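Local coordinates for protein alpha-1,3-glucanase (Streptomyces thermodiastaticus, PDB 7C7D) that probably hydrolyses alpha-1,3-glucosidic linkages in alpha-1,3-glucan, as a thermostable glycoside hydrolase of family GH87, at residues F276-S282 with F308-G314; V327-L333 with T350-N356; W332-D338 with L357-K362. All coordinates share one frame; numbering follows the deposited sequence.

Interaction 1. Residues F276-S282 with F308-G314; sequences FIDQTDS and FVNGSLG
Q279 spans the rung between the two segments with both its backbone and its side chain. Its first torsion sets CG between the backbone N and the carbonyl carbon (chi1 54°), and from there the chain runs extended toward S312. CB makes no close approach across the contact; CG comes to 3.3 Å from S312 O, and CD follows alongside the same carbonyl. At the tip, NE2 donates to S312 O at 2.9 Å, with the acceptor close to the amide plane and the donor in the carbonyl plane. OE1, the other arm of the amide, accepts from V256 N, which fixes the rotation of the group. The backbone supports this grip: strands 277-279 and 309-311 run parallel, their axes 4° apart, and the bonds I277 N to F308 O, N310 N to I277 O, Q279 N to N310 O and S312 N to Q279 O follow in regular alternation. G311 sits where a CB would collide with Q279 O, so this step favours glycine. On one face of the sheet D278 and N310 lie side by side, and N310 ND2 donates to D278 OD1 at 2.9 Å. OD1 is met from above the carboxylate plane, the two flat groups standing 81° apart; OD2 is taken by H275 NE2. At the start of the segments the F276 and F308 rings meet rim to rim, CD2 of F276 lying 3.8 Å from CD1 of F308. Aligning like residues on successive coils is a familiar feature of the parallel beta-helix of pectate lyase-like proteins. F276 and F308 both touch V293 of strand 292-294, F308 also reaches V319 of strand 318-320, and V309 and N310 lean on strand 331-333, the next in the sheet.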
loop_
_atom_site.group_PDB
_atom_site.type_symbol
_atom_site.label_atom_id
_atom_site.label_comp_id
_atom_site.label_asym_id
_atom_site.label_seq_id
_atom_site.Cartn_x
_atom_site.Cartn_y
_atom_site.Cartn_z
ATOM N N PHE A 276 -8.464 8.241 -15.580
ATOM C CA PHE A 276 -7.592 9.283 -16.113
ATOM C C PHE A 276 -6.893 8.860 -17.404
ATOM O O PHE A 276 -7.084 9.485 -18.453
ATOM C CB PHE A 276 -6.598 9.739 -15.041
ATOM C CG PHE A 276 -5.675 10.829 -15.495
ATOM C CD1 PHE A 276 -6.169 12.070 -15.866
ATOM C CD2 PHE A 276 -4.315 10.607 -15.565
ATOM C CE1 PHE A 276 -5.315 13.074 -16.282
ATOM C CE2 PHE A 276 -3.454 11.603 -15.983
ATOM C CZ PHE A 276 -3.953 12.841 -16.344
ATOM N N ILE A 277 -6.067 7.813 -17.350
ATOM C CA ILE A 277 -5.419 7.256 -18.532
ATOM C C ILE A 277 -5.861 5.809 -18.674
ATOM O O ILE A 277 -5.791 5.041 -17.710
ATOM C CB ILE A 277 -3.884 7.364 -18.450
ATOM C CG1 ILE A 277 -3.452 8.826 -18.599
ATOM C CG2 ILE A 277 -3.215 6.492 -19.512
ATOM C CD1 ILE A 277 -1.989 9.072 -18.223
ATOM N N ASP A 278 -6.319 5.441 -19.871
ATOM C CA ASP A 278 -6.767 4.075 -20.132
ATOM C C ASP A 278 -6.398 3.747 -21.571
ATOM O O ASP A 278 -7.023 4.254 -22.512
ATOM C CB ASP A 278 -8.273 3.963 -19.890
ATOM C CG ASP A 278 -8.786 2.532 -19.923
ATOM O OD1 ASP A 278 -8.017 1.611 -20.270
ATOM O OD2 ASP A 278 -9.976 2.331 -19.593
ATOM N N GLN A 279 -5.370 2.922 -21.754
ATOM C CA GLN A 279 -4.894 2.608 -23.091
ATOM C C GLN A 279 -4.153 1.285 -23.036
ATOM O O GLN A 279 -3.416 1.021 -22.085
ATOM C CB GLN A 279 -3.973 3.716 -23.617
ATOM C CG GLN A 279 -2.812 4.046 -22.688
ATOM C CD GLN A 279 -2.056 5.285 -23.116
ATOM O OE1 GLN A 279 -2.599 6.169 -23.771
ATOM N NE2 GLN A 279 -0.783 5.348 -22.760
ATOM N N THR A 280 -4.361 0.453 -24.050
ATOM C CA THR A 280 -3.727 -0.857 -24.052
ATOM C C THR A 280 -2.285 -0.801 -24.515
ATOM O O THR A 280 -1.527 -1.742 -24.259
ATOM C CB THR A 280 -4.513 -1.833 -24.926
ATOM O OG1 THR A 280 -4.617 -1.302 -26.252
ATOM C CG2 THR A 280 -5.908 -2.062 -24.361
ATOM N N ASP A 281 -1.882 0.282 -25.169
ATOM C CA ASP A 281 -0.536 0.351 -25.701
ATOM C C ASP A 281 -0.150 1.812 -25.868
ATOM O O ASP A 281 -0.999 2.706 -25.858
ATOM C CB ASP A 281 -0.438 -0.433 -27.011
ATOM C CG ASP A 281 0.984 -0.667 -27.442
ATOM O OD1 ASP A 281 1.281 -0.415 -28.625
ATOM O OD2 ASP A 281 1.814 -1.074 -26.597
ATOM N N SER A 282 1.154 2.037 -25.989
ATOM C CA SER A 282 1.706 3.377 -26.102
ATOM C C SER A 282 3.133 3.264 -26.614
ATOM O O SER A 282 3.847 2.313 -26.282
ATOM C CB SER A 282 1.709 4.064 -24.731
ATOM O OG SER A 282 2.533 5.212 -24.718
ATOM N N PHE A 308 -6.422 5.448 -11.905
ATOM C CA PHE A 308 -5.575 6.547 -12.370
ATOM C C PHE A 308 -4.877 6.173 -13.678
ATOM O O PHE A 308 -5.016 6.873 -14.687
ATOM C CB PHE A 308 -4.619 6.974 -11.242
ATOM C CG PHE A 308 -3.308 7.582 -11.697
ATOM C CD1 PHE A 308 -3.263 8.739 -12.472
ATOM C CD2 PHE A 308 -2.106 7.006 -11.311
ATOM C CE1 PHE A 308 -2.043 9.297 -12.863
ATOM C CE2 PHE A 308 -0.889 7.558 -11.689
ATOM C CZ PHE A 308 -0.848 8.700 -12.462
ATOM N N VAL A 309 -4.166 5.045 -13.703
ATOM C CA VAL A 309 -3.597 4.508 -14.936
ATOM C C VAL A 309 -4.130 3.099 -15.133
ATOM O O VAL A 309 -4.092 2.277 -14.210
ATOM C CB VAL A 309 -2.057 4.499 -14.916
ATOM C CG1 VAL A 309 -1.516 3.749 -16.126
ATOM C CG2 VAL A 309 -1.536 5.924 -14.885
ATOM N N ASN A 310 -4.636 2.828 -16.334
ATOM C CA ASN A 310 -5.150 1.516 -16.701
ATOM C C ASN A 310 -4.502 1.123 -18.015
ATOM O O ASN A 310 -4.792 1.722 -19.052
ATOM C CB ASN A 310 -6.667 1.577 -16.852
ATOM C CG ASN A 310 -7.300 0.214 -16.862
ATOM O OD1 ASN A 310 -7.421 -0.422 -15.819
ATOM N ND2 ASN A 310 -7.732 -0.239 -18.035
ATOM N N GLY A 311 -3.631 0.118 -17.974
ATOM C CA GLY A 311 -3.020 -0.392 -19.183
ATOM C C GLY A 311 -1.535 -0.112 -19.291
ATOM O O GLY A 311 -0.749 -0.431 -18.389
ATOM N N SER A 312 -1.137 0.508 -20.393
ATOM C CA SER A 312 0.263 0.595 -20.778
ATOM C C SER A 312 0.711 2.043 -20.901
ATOM O O SER A 312 0.067 2.842 -21.596
ATOM C CB SER A 312 0.471 -0.119 -22.114
ATOM O OG SER A 312 1.715 0.224 -22.689
ATOM N N LEU A 313 1.838 2.360 -20.261
ATOM C CA LEU A 313 2.511 3.633 -20.457
ATOM C C LEU A 313 3.662 3.528 -21.447
ATOM O O LEU A 313 4.358 4.520 -21.686
ATOM C CB LEU A 313 3.018 4.188 -19.125
ATOM C CG LEU A 313 1.929 4.547 -18.117
ATOM C CD1 LEU A 313 2.559 4.987 -16.802
ATOM C CD2 LEU A 313 1.013 5.629 -18.674
ATOM N N GLY A 314 3.858 2.354 -22.045
ATOM C CA GLY A 314 4.904 2.149 -23.015
ATOM C C GLY A 314 6.280 2.074 -22.388
ATOM O O GLY A 314 6.443 2.170 -21.170
#

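Interaction 2. Residues V327-L333 with T350-N356; sequences VKVGLWL and TTADGLN
K328 O takes the shortest polar bond here, from A352 N at 2.8 Å. T350 CB presses on the same oxygen at 3.3 Å. One residue earlier, T351 N donates to V327 O at 3.1 Å, and the V327 and T350 methyls, CG2 to CG2, lie side by side. The aliphatic part of K328 crosses T351 at about a right angle, CG resting 3.6 Å from T351 OG1. Both polar ends are tied beyond the pair: K328 NZ to S304 O and V301 O, T351 OG1 to E299 O. Two successive coils of the parallel beta-helix thus already run together in their turns, before strands 331-333 and 355-357 begin. Just ahead of the strands G330 N makes a weak bond to D353 O, and L331 N a sounder one to G354 O. Within the strands, N356 N donates to L331 O and L333 N to N356 O, both at 2.9 Å. L355, with CG anti to its backbone N (chi1 173°), brings CD1 up against L331 CB and L333 CD1, each 4.1 Å away. V329 CG2 meets A352 CB at 3.9 Å.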
loop_
_atom_site.group_PDB
_atom_site.type_symbol
_atom_site.label_atom_id
_atom_site.label_comp_id
_atom_site.label_asym_id
_atom_site.label_seq_id
_atom_site.Cartn_x
_atom_site.Cartn_y
_atom_site.Cartn_z
ATOM N N VAL A 327 -9.490 6.395 -6.061
ATOM C CA VAL A 327 -9.718 5.603 -7.264
ATOM C C VAL A 327 -9.880 4.148 -6.844
ATOM O O VAL A 327 -9.809 3.827 -5.649
ATOM C CB VAL A 327 -8.599 5.800 -8.307
ATOM C CG1 VAL A 327 -8.613 7.227 -8.822
ATOM C CG2 VAL A 327 -7.217 5.483 -7.715
ATOM N N LYS A 328 -10.113 3.257 -7.808
ATOM C CA LYS A 328 -10.189 1.833 -7.488
ATOM C C LYS A 328 -8.782 1.255 -7.367
ATOM O O LYS A 328 -8.358 0.846 -6.283
ATOM C CB LYS A 328 -11.025 1.086 -8.534
ATOM C CG LYS A 328 -11.223 -0.384 -8.183
ATOM C CD LYS A 328 -11.911 -1.168 -9.276
ATOM C CE LYS A 328 -11.020 -1.347 -10.482
ATOM N NZ LYS A 328 -11.545 -2.416 -11.386
ATOM N N VAL A 329 -8.049 1.224 -8.479
ATOM C CA VAL A 329 -6.632 0.882 -8.495
ATOM C C VAL A 329 -5.855 2.131 -8.877
ATOM O O VAL A 329 -6.252 2.864 -9.789
ATOM C CB VAL A 329 -6.335 -0.273 -9.472
ATOM C CG1 VAL A 329 -4.835 -0.577 -9.521
ATOM C CG2 VAL A 329 -7.108 -1.504 -9.065
ATOM N N GLY A 330 -4.748 2.389 -8.181
ATOM C CA GLY A 330 -3.900 3.488 -8.602
ATOM C C GLY A 330 -3.331 3.269 -9.991
ATOM O O GLY A 330 -3.607 4.039 -10.917
ATOM N N LEU A 331 -2.541 2.213 -10.162
ATOM C CA LEU A 331 -1.964 1.867 -11.458
ATOM C C LEU A 331 -2.197 0.387 -11.702
ATOM O O LEU A 331 -1.608 -0.461 -11.021
ATOM C CB LEU A 331 -0.472 2.201 -11.532
ATOM C CG LEU A 331 -0.074 3.675 -11.391
ATOM C CD1 LEU A 331 0.127 4.079 -9.930
ATOM C CD2 LEU A 331 1.185 3.975 -12.197
ATOM N N TRP A 332 -3.073 0.089 -12.653
ATOM C CA TRP A 332 -3.320 -1.271 -13.098
ATOM C C TRP A 332 -2.579 -1.393 -14.419
ATOM O O TRP A 332 -3.028 -0.869 -15.440
ATOM C CB TRP A 332 -4.819 -1.486 -13.258
ATOM C CG TRP A 332 -5.133 -2.883 -13.583
ATOM C CD1 TRP A 332 -5.149 -3.932 -12.718
ATOM C CD2 TRP A 332 -5.431 -3.412 -14.875
ATOM N NE1 TRP A 332 -5.461 -5.084 -13.389
ATOM C CE2 TRP A 332 -5.642 -4.792 -14.716
ATOM C CE3 TRP A 332 -5.551 -2.850 -16.151
ATOM C CZ2 TRP A 332 -5.972 -5.623 -15.784
ATOM C CZ3 TRP A 332 -5.884 -3.671 -17.208
ATOM C CH2 TRP A 332 -6.091 -5.044 -17.019
ATOM N N LEU A 333 -1.417 -2.039 -14.391
ATOM C CA LEU A 333 -0.472 -1.992 -15.498
ATOM C C LEU A 333 -0.436 -3.327 -16.226
ATOM O O LEU A 333 -0.299 -4.386 -15.601
ATOM C CB LEU A 333 0.924 -1.610 -14.999
ATOM C CG LEU A 333 0.999 -0.178 -14.451
ATOM C CD1 LEU A 333 2.209 0.024 -13.534
ATOM C CD2 LEU A 333 1.013 0.842 -15.589
ATOM N N THR A 350 -7.681 3.819 -1.826
ATOM C CA THR A 350 -8.122 3.170 -3.050
ATOM C C THR A 350 -8.974 1.967 -2.676
ATOM O O THR A 350 -8.705 1.298 -1.680
ATOM C CB THR A 350 -6.933 2.758 -3.946
ATOM O OG1 THR A 350 -6.069 1.856 -3.243
ATOM C CG2 THR A 350 -6.115 3.977 -4.373
ATOM N N THR A 351 -10.027 1.704 -3.448
ATOM C CA THR A 351 -10.905 0.605 -3.060
ATOM C C THR A 351 -10.369 -0.763 -3.459
ATOM O O THR A 351 -10.921 -1.779 -3.019
ATOM C CB THR A 351 -12.326 0.810 -3.579
ATOM O OG1 THR A 351 -12.299 0.888 -5.008
ATOM C CG2 THR A 351 -12.936 2.074 -2.990
ATOM N N ALA A 352 -9.299 -0.815 -4.251
ATOM C CA ALA A 352 -8.604 -2.061 -4.539
ATOM C C ALA A 352 -7.098 -1.811 -4.438
ATOM O O ALA A 352 -6.665 -1.007 -3.603
ATOM C CB ALA A 352 -9.026 -2.638 -5.896
ATOM N N ASP A 353 -6.294 -2.495 -5.252
ATOM C CA ASP A 353 -4.842 -2.434 -5.111
ATOM C C ASP A 353 -4.311 -1.020 -5.334
ATOM O O ASP A 353 -4.872 -0.224 -6.090
ATOM C CB ASP A 353 -4.171 -3.331 -6.161
ATOM C CG ASP A 353 -4.332 -4.825 -5.897
ATOM O OD1 ASP A 353 -5.151 -5.245 -5.062
ATOM O OD2 ASP A 353 -3.607 -5.594 -6.557
ATOM N N GLY A 354 -3.160 -0.735 -4.724
ATOM C CA GLY A 354 -2.475 0.503 -5.053
ATOM C C GLY A 354 -1.855 0.459 -6.437
ATOM O O GLY A 354 -2.076 1.351 -7.267
ATOM N N LEU A 355 -1.059 -0.572 -6.700
ATOM C CA LEU A 355 -0.448 -0.786 -7.998
ATOM C C LEU A 355 -0.365 -2.286 -8.227
ATOM O O LEU A 355 -0.005 -3.038 -7.318
ATOM C CB LEU A 355 0.954 -0.156 -8.058
ATOM C CG LEU A 355 1.821 -0.429 -9.293
ATOM C CD1 LEU A 355 2.771 0.742 -9.546
ATOM C CD2 LEU A 355 2.626 -1.726 -9.149
ATOM N N ASN A 356 -0.679 -2.710 -9.448
ATOM C CA ASN A 356 -0.568 -4.105 -9.843
ATOM C C ASN A 356 0.150 -4.191 -11.178
ATOM O O ASN A 356 -0.287 -3.588 -12.160
ATOM C CB ASN A 356 -1.953 -4.746 -9.946
ATOM C CG ASN A 356 -1.887 -6.258 -10.006
ATOM O OD1 ASN A 356 -0.892 -6.825 -10.452
ATOM N ND2 ASN A 356 -2.932 -6.919 -9.529
#

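Interaction 3. Residues W332-D338 with L357-K362; sequences WLTGTND and LNGTAK
L333 and L357 form the last bridged pair between these two coils of the beta-helix, and their side chains lie side by side, with CD1 of L333 at 3.6 Å from CD2 of L357. The one direct hydrogen bond across the segments follows: N358 N donates to L333 O at 2.8 Å, almost in line with the carbonyl. N358 centres an inverse gamma turn. On the other face of the sheet, the N358 side chain crosses the W332 indole obliquely. T334 CG2 lies over one face of that indole, 3.4 Å above its plane and offset toward the rim. Replacing W332 by an alanine is likely to leave the T334 methyl without the ring face it lies over and to open a gap beside the N358 side chain. Further along, T360 CB packs on G335 O at 3.4 Å, and G335 has a positive phi that favours glycine. Water takes over the role of rungs between the two loops, which stay side by side: water 3 joins G335 N, N358 O and T360 OG1. In a second shell, N337 OD1 accepts from L313 N of the preceding coil, while A361 N donates to D388 OD1 of the following one. Water 4 accepts from N337 N at 2.8 Å, and it donates to D338 OD1 at 2.7 Å and to T360 O at 2.8 Å.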
loop_
_atom_site.group_PDB
_atom_site.type_symbol
_atom_site.label_atom_id
_atom_site.label_comp_id
_atom_site.label_asym_id
_atom_site.label_seq_id
_atom_site.Cartn_x
_atom_site.Cartn_y
_atom_site.Cartn_z
ATOM N N TRP A 332 -3.073 0.089 -12.653
ATOM C CA TRP A 332 -3.320 -1.271 -13.098
ATOM C C TRP A 332 -2.579 -1.393 -14.419
ATOM O O TRP A 332 -3.028 -0.869 -15.440
ATOM C CB TRP A 332 -4.819 -1.486 -13.258
ATOM C CG TRP A 332 -5.133 -2.883 -13.583
ATOM C CD1 TRP A 332 -5.149 -3.932 -12.718
ATOM C CD2 TRP A 332 -5.431 -3.412 -14.875
ATOM N NE1 TRP A 332 -5.461 -5.084 -13.389
ATOM C CE2 TRP A 332 -5.642 -4.792 -14.716
ATOM C CE3 TRP A 332 -5.551 -2.850 -16.151
ATOM C CZ2 TRP A 332 -5.972 -5.623 -15.784
ATOM C CZ3 TRP A 332 -5.884 -3.671 -17.208
ATOM C CH2 TRP A 332 -6.091 -5.044 -17.019
ATOM N N LEU A 333 -1.417 -2.039 -14.391
ATOM C CA LEU A 333 -0.472 -1.992 -15.498
ATOM C C LEU A 333 -0.436 -3.327 -16.226
ATOM O O LEU A 333 -0.299 -4.386 -15.601
ATOM C CB LEU A 333 0.924 -1.610 -14.999
ATOM C CG LEU A 333 0.999 -0.178 -14.451
ATOM C CD1 LEU A 333 2.209 0.024 -13.534
ATOM C CD2 LEU A 333 1.013 0.842 -15.589
ATOM N N THR A 334 -0.560 -3.268 -17.549
ATOM C CA THR A 334 -0.516 -4.445 -18.397
ATOM C C THR A 334 0.256 -4.096 -19.656
ATOM O O THR A 334 0.456 -2.924 -19.975
ATOM C CB THR A 334 -1.925 -4.861 -18.839
ATOM O OG1 THR A 334 -2.547 -3.775 -19.548
ATOM C CG2 THR A 334 -2.776 -5.236 -17.642
ATOM N N GLY A 335 0.673 -5.128 -20.384
ATOM C CA GLY A 335 1.306 -4.885 -21.665
ATOM C C GLY A 335 2.704 -4.313 -21.503
ATOM O O GLY A 335 3.418 -4.598 -20.538
ATOM N N THR A 336 3.096 -3.481 -22.461
ATOM C CA THR A 336 4.463 -2.975 -22.490
ATOM C C THR A 336 4.617 -1.800 -21.534
ATOM O O THR A 336 4.001 -0.746 -21.728
ATOM C CB THR A 336 4.838 -2.553 -23.906
ATOM O OG1 THR A 336 4.691 -3.676 -24.778
ATOM C CG2 THR A 336 6.281 -2.053 -23.958
ATOM N N ASN A 337 5.449 -1.981 -20.512
ATOM C CA ASN A 337 5.826 -0.917 -19.592
ATOM C C ASN A 337 7.318 -0.993 -19.311
ATOM O O ASN A 337 7.767 -0.736 -18.192
ATOM C CB ASN A 337 5.029 -0.999 -18.290
ATOM C CG ASN A 337 3.607 -0.518 -18.458
ATOM O OD1 ASN A 337 3.368 0.670 -18.689
ATOM N ND2 ASN A 337 2.653 -1.435 -18.342
ATOM N N ASP A 338 8.108 -1.346 -20.328
ATOM C CA ASP A 338 9.516 -1.670 -20.111
ATOM C C ASP A 338 10.221 -0.528 -19.404
ATOM O O ASP A 338 10.140 0.627 -19.831
ATOM C CB ASP A 338 10.226 -1.885 -21.452
ATOM C CG ASP A 338 9.679 -3.049 -22.257
ATOM O OD1 ASP A 338 8.682 -3.677 -21.869
ATOM O OD2 ASP A 338 10.268 -3.318 -23.327
ATOM N N LEU A 357 1.254 -4.936 -11.215
ATOM C CA LEU A 357 1.903 -5.280 -12.478
ATOM C C LEU A 357 1.240 -6.560 -12.958
ATOM O O LEU A 357 1.647 -7.669 -12.608
ATOM C CB LEU A 357 3.404 -5.458 -12.295
ATOM C CG LEU A 357 4.167 -4.264 -11.718
ATOM C CD1 LEU A 357 5.660 -4.564 -11.682
ATOM C CD2 LEU A 357 3.895 -3.005 -12.522
ATOM N N ASN A 358 0.186 -6.405 -13.757
ATOM C CA ASN A 358 -0.614 -7.550 -14.197
ATOM C C ASN A 358 -0.090 -8.083 -15.532
ATOM O O ASN A 358 -0.726 -7.994 -16.581
ATOM C CB ASN A 358 -2.092 -7.180 -14.264
ATOM C CG ASN A 358 -2.989 -8.387 -14.473
ATOM O OD1 ASN A 358 -2.578 -9.531 -14.259
ATOM N ND2 ASN A 358 -4.219 -8.139 -14.894
ATOM N N GLY A 359 1.098 -8.659 -15.464
ATOM C CA GLY A 359 1.702 -9.374 -16.579
ATOM C C GLY A 359 2.541 -8.487 -17.473
ATOM O O GLY A 359 2.322 -7.280 -17.596
ATOM N N THR A 360 3.550 -9.106 -18.089
ATOM C CA THR A 360 4.330 -8.532 -19.180
ATOM C C THR A 360 5.297 -7.440 -18.726
ATOM O O THR A 360 6.000 -6.874 -19.567
ATOM C CB THR A 360 3.440 -8.018 -20.330
ATOM O OG1 THR A 360 2.336 -8.911 -20.518
ATOM C CG2 THR A 360 4.215 -7.908 -21.642
ATOM N N ALA A 361 5.358 -7.124 -17.433
ATOM C CA ALA A 361 6.202 -6.032 -16.967
ATOM C C ALA A 361 7.665 -6.451 -17.014
ATOM O O ALA A 361 8.025 -7.531 -16.539
ATOM C CB ALA A 361 5.814 -5.643 -15.542
ATOM N N LYS A 362 8.515 -5.586 -17.565
ATOM C CA LYS A 362 9.931 -5.888 -17.738
ATOM C C LYS A 362 10.751 -4.773 -17.115
ATOM O O LYS A 362 10.668 -3.620 -17.549
ATOM C CB LYS A 362 10.277 -6.041 -19.222
ATOM C CG LYS A 362 9.597 -7.227 -19.878
ATOM C CD LYS A 362 9.965 -7.339 -21.347
ATOM C CE LYS A 362 9.129 -8.399 -22.041
ATOM N NZ LYS A 362 7.688 -8.228 -21.707
HETATM O O HOH W 1 2.383 -5.308 -15.765
HETATM O O HOH W 2 3.609 -4.099 -17.895
HETATM O O HOH W 3 -0.186 -7.690 -19.340
HETATM O O HOH W 4 7.006 -4.255 -19.832
HETATM O O HOH W 5 7.411 -5.731 -23.139
#

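The three contacts follow one parallel sheet of the beta-helix, in which strands 277-279, 309-311, 331-333 and 355-357 are successive neighbours. Interaction 1 closes before the others open, whereas the segments of interactions 2 and 3 alternate and share W332 and L333. Interaction 2 covers the turns leading into strands 331-333 and 355-357, and interaction 3 the loops leaving them, their centres 14 Å apart. The centre of interaction 1 lies 13 Å from that of interaction 2 and 10 Å from that of interaction 3. Probable bonds from G311 N to W332 O and from W332 N to V309 O join the rungs, so the coils stack in sequence order into one continuous solenoid.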